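Local coordinates for putative lipoprotein (Campylobacter jejuni subsp. jejuni, PDB 2G5G), which binds two heme groups cofacially in a dimer and probably serves in bacterial heme transport, at residues N65-N70 with I76-A81. Residues are numbered along the deposited sequence; the frame is centred on the assembly and turned at random.
Sequences NALEGN and INFDVA
F78, in segment 76-81, directs its ring at helix 54-73, where L67 and E68 meet different parts of it. The apolar share belongs to L67. Its CD1 methyl lies 3.9 Å from F78 CZ, approaching the far end of the ring obliquely, while L67 CB sits 4.0 Å from F78 CE1. F78 reaches this far because its CG stands anti to the backbone N (chi1 178°), which carries the ring across to the helix. L216 of the adjacent strand 214-220 touches both side chains, and L71, one helical turn on from L67, also packs on F78.

The polar share falls to E68. A bend at chi2 (60°) curls its chain so that OE1 comes in at the ring edge, in the ring plane, 3.7 Å from F78 CD1; carboxylate and ring are nearly coplanar, 23° apart. A water lies 2.7 Å from E68 OE1 and 3.1 Å from F78 O, placed to donate to each, but with more acceptors in reach than protons, so both bonds may not form at once. S135 OG also hydrogen-bonds to F78 O, and E68 OE2 accepts from K134 N, which helps to fix the carboxylate's rotation.

The contact packs helix 54-73 on the strand that follows it, in a beta-alpha-beta crossover from strand 44-49 to strand 78-82 that passes over strand 214-220, well away from the heme pocket. Its chemistry is divided: carboxylate oxygen faces the weakly positive C-H edge of the phenyl ring, probably mildly favourably, while leucine carbons take the hydrophobic side and water probably links E68 to the F78 backbone.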
ATOM      1  N   ASN A  65      34.309  -3.106  -9.689  1.00 26.02           N
ATOM      2  CA  ASN A  65      35.683  -2.647  -9.867  1.00 26.78           C
ATOM      3  C   ASN A  65      36.432  -3.477 -10.888  1.00 26.20           C
ATOM      4  O   ASN A  65      37.188  -2.918 -11.685  1.00 26.64           O
ATOM      5  CB  ASN A  65      36.469  -2.678  -8.546  1.00 26.85           C
ATOM      6  CG  ASN A  65      36.216  -1.459  -7.647  1.00 28.80           C
ATOM      7  OD1 ASN A  65      35.504  -0.510  -7.980  1.00 31.14           O
ATOM      8  ND2 ASN A  65      36.817  -1.504  -6.481  1.00 31.93           N
ATOM      9  N   ALA A  66      36.281  -4.809 -10.863  1.00 25.24           N
ATOM     10  CA  ALA A  66      37.083  -5.626 -11.787  1.00 24.89           C
ATOM     11  C   ALA A  66      36.600  -5.437 -13.231  1.00 24.74           C
ATOM     12  O   ALA A  66      37.400  -5.434 -14.194  1.00 24.32           O
ATOM     13  CB  ALA A  66      37.062  -7.109 -11.390  1.00 25.81           C
ATOM     14  N   LEU A  67      35.291  -5.289 -13.389  1.00 23.49           N
ATOM     15  CA  LEU A  67      34.739  -5.174 -14.737  1.00 22.91           C
ATOM     16  C   LEU A  67      35.075  -3.791 -15.307  1.00 22.42           C
ATOM     17  O   LEU A  67      35.442  -3.689 -16.462  1.00 23.10           O
ATOM     18  CB  LEU A  67      33.225  -5.359 -14.709  1.00 22.73           C
ATOM     19  CG  LEU A  67      32.619  -6.711 -14.304  1.00 22.90           C
ATOM     20  CD1 LEU A  67      31.128  -6.493 -14.040  1.00 20.33           C
ATOM     21  CD2 LEU A  67      32.776  -7.712 -15.390  1.00 22.59           C
ATOM     22  N   GLU A  68      34.915  -2.761 -14.480  1.00 21.60           N
ATOM     23  CA  GLU A  68      35.159  -1.340 -14.834  1.00 22.99           C
ATOM     24  C   GLU A  68      36.593  -1.123 -15.272  1.00 22.99           C
ATOM     25  O   GLU A  68      36.840  -0.470 -16.291  1.00 22.45           O
ATOM     26  CB  GLU A  68      34.793  -0.402 -13.658  1.00 23.17           C
ATOM     27  CG  GLU A  68      35.236   1.105 -13.763  1.00 24.26           C
ATOM     28  CD  GLU A  68      34.644   1.804 -14.967  1.00 29.54           C
ATOM     29  OE1 GLU A  68      33.745   1.201 -15.619  1.00 28.65           O
ATOM     30  OE2 GLU A  68      35.076   2.951 -15.265  1.00 26.18           O
ATOM     31  N   GLY A  69      37.524  -1.679 -14.499  1.00 22.74           N
ATOM     32  CA  GLY A  69      38.953  -1.556 -14.787  1.00 23.66           C
ATOM     33  C   GLY A  69      39.313  -2.160 -16.130  1.00 23.65           C
ATOM     34  O   GLY A  69      40.007  -1.540 -16.963  1.00 24.09           O
ATOM     35  N   ASN A  70      38.842  -3.369 -16.380  1.00 24.04           N
ATOM     36  CA  ASN A  70      39.116  -3.999 -17.659  1.00 24.59           C
ATOM     37  C   ASN A  70      38.498  -3.231 -18.837  1.00 24.37           C
ATOM     38  O   ASN A  70      39.142  -3.033 -19.846  1.00 23.04           O
ATOM     39  CB  ASN A  70      38.628  -5.450 -17.680  1.00 25.46           C
ATOM     40  CG  ASN A  70      38.832  -6.092 -19.030  1.00 27.93           C
ATOM     41  OD1 ASN A  70      39.869  -6.714 -19.286  1.00 34.69           O
ATOM     42  ND2 ASN A  70      37.863  -5.910 -19.925  1.00 25.61           N
ATOM     43  N   ILE A  76      35.984   0.523 -23.718  1.00 27.20           N
ATOM     44  CA  ILE A  76      34.639   0.000 -23.937  1.00 24.74           C
ATOM     45  C   ILE A  76      33.718   0.649 -22.894  1.00 23.53           C
ATOM     46  O   ILE A  76      34.001   0.563 -21.687  1.00 23.92           O
ATOM     47  CB  ILE A  76      34.634  -1.528 -23.831  1.00 25.22           C
ATOM     48  CG1 ILE A  76      35.481  -2.125 -24.970  1.00 24.15           C
ATOM     49  CG2 ILE A  76      33.196  -2.063 -23.869  1.00 24.65           C
ATOM     50  CD1 ILE A  76      35.807  -3.585 -24.791  1.00 26.23           C
ATOM     51  N   ASN A  77      32.656   1.326 -23.355  1.00 22.79           N
ATOM     52  CA  ASN A  77      31.667   1.957 -22.478  1.00 22.46           C
ATOM     53  C   ASN A  77      31.029   0.905 -21.564  1.00 22.82           C
ATOM     54  O   ASN A  77      30.745  -0.201 -22.014  1.00 22.93           O
ATOM     55  CB  ASN A  77      30.526   2.614 -23.264  1.00 22.80           C
ATOM     56  CG  ASN A  77      30.935   3.883 -23.973  1.00 26.66           C
ATOM     57  OD1 ASN A  77      31.878   4.550 -23.576  1.00 27.45           O
ATOM     58  ND2 ASN A  77      30.201   4.225 -25.033  1.00 28.41           N
ATOM     59  N   PHE A  78      30.780   1.276 -20.313  1.00 21.86           N
ATOM     60  CA  PHE A  78      30.141   0.344 -19.378  1.00 21.74           C
ATOM     61  C   PHE A  78      29.305   1.109 -18.381  1.00 21.99           C
ATOM     62  O   PHE A  78      29.850   1.919 -17.593  1.00 22.03           O
ATOM     63  CB  PHE A  78      31.213  -0.477 -18.639  1.00 22.08           C
ATOM     64  CG  PHE A  78      30.664  -1.431 -17.607  1.00 22.13           C
ATOM     65  CD1 PHE A  78      31.172  -1.435 -16.305  1.00 23.14           C
ATOM     66  CD2 PHE A  78      29.679  -2.362 -17.952  1.00 20.71           C
ATOM     67  CE1 PHE A  78      30.696  -2.340 -15.356  1.00 22.53           C
ATOM     68  CE2 PHE A  78      29.190  -3.281 -16.988  1.00 22.58           C
ATOM     69  CZ  PHE A  78      29.708  -3.272 -15.717  1.00 21.73           C
ATOM     70  N   ASP A  79      27.994   0.845 -18.393  1.00 20.17           N
ATOM     71  CA  ASP A  79      27.036   1.572 -17.536  1.00 21.45           C
ATOM     72  C   ASP A  79      26.354   0.693 -16.487  1.00 20.98           C
ATOM     73  O   ASP A  79      26.408  -0.515 -16.613  1.00 20.49           O
ATOM     74  CB  ASP A  79      25.987   2.238 -18.395  1.00 20.35           C
ATOM     75  CG  ASP A  79      26.590   3.278 -19.336  1.00 24.61           C
ATOM     76  OD1 ASP A  79      27.600   3.914 -18.954  1.00 22.20           O
ATOM     77  OD2 ASP A  79      26.071   3.435 -20.457  1.00 25.94           O
ATOM     78  N   VAL A  80      25.725   1.306 -15.475  1.00 21.58           N
ATOM     79  CA  VAL A  80      25.063   0.580 -14.374  1.00 20.39           C
ATOM     80  C   VAL A  80      23.614   1.023 -14.200  1.00 21.34           C
ATOM     81  O   VAL A  80      23.331   2.201 -13.989  1.00 20.97           O
ATOM     82  CB  VAL A  80      25.826   0.714 -13.040  1.00 19.64           C
ATOM     83  CG1 VAL A  80      25.055   0.018 -11.884  1.00 17.72           C
ATOM     84  CG2 VAL A  80      27.193   0.104 -13.164  1.00 20.08           C
ATOM     85  N   ALA A  81      22.694   0.070 -14.346  1.00 20.53           N
ATOM     86  CA  ALA A  81      21.276   0.339 -14.148  1.00 20.79           C
ATOM     87  C   ALA A  81      20.926  -0.078 -12.722  1.00 20.41           C
ATOM     88  O   ALA A  81      21.478  -1.038 -12.186  1.00 20.35           O
ATOM     89  CB  ALA A  81      20.431  -0.462 -15.174  1.00 19.95           C
TER
HETATM   90  O   HOH W   1      32.868   2.690 -17.677  1.00 26.23           O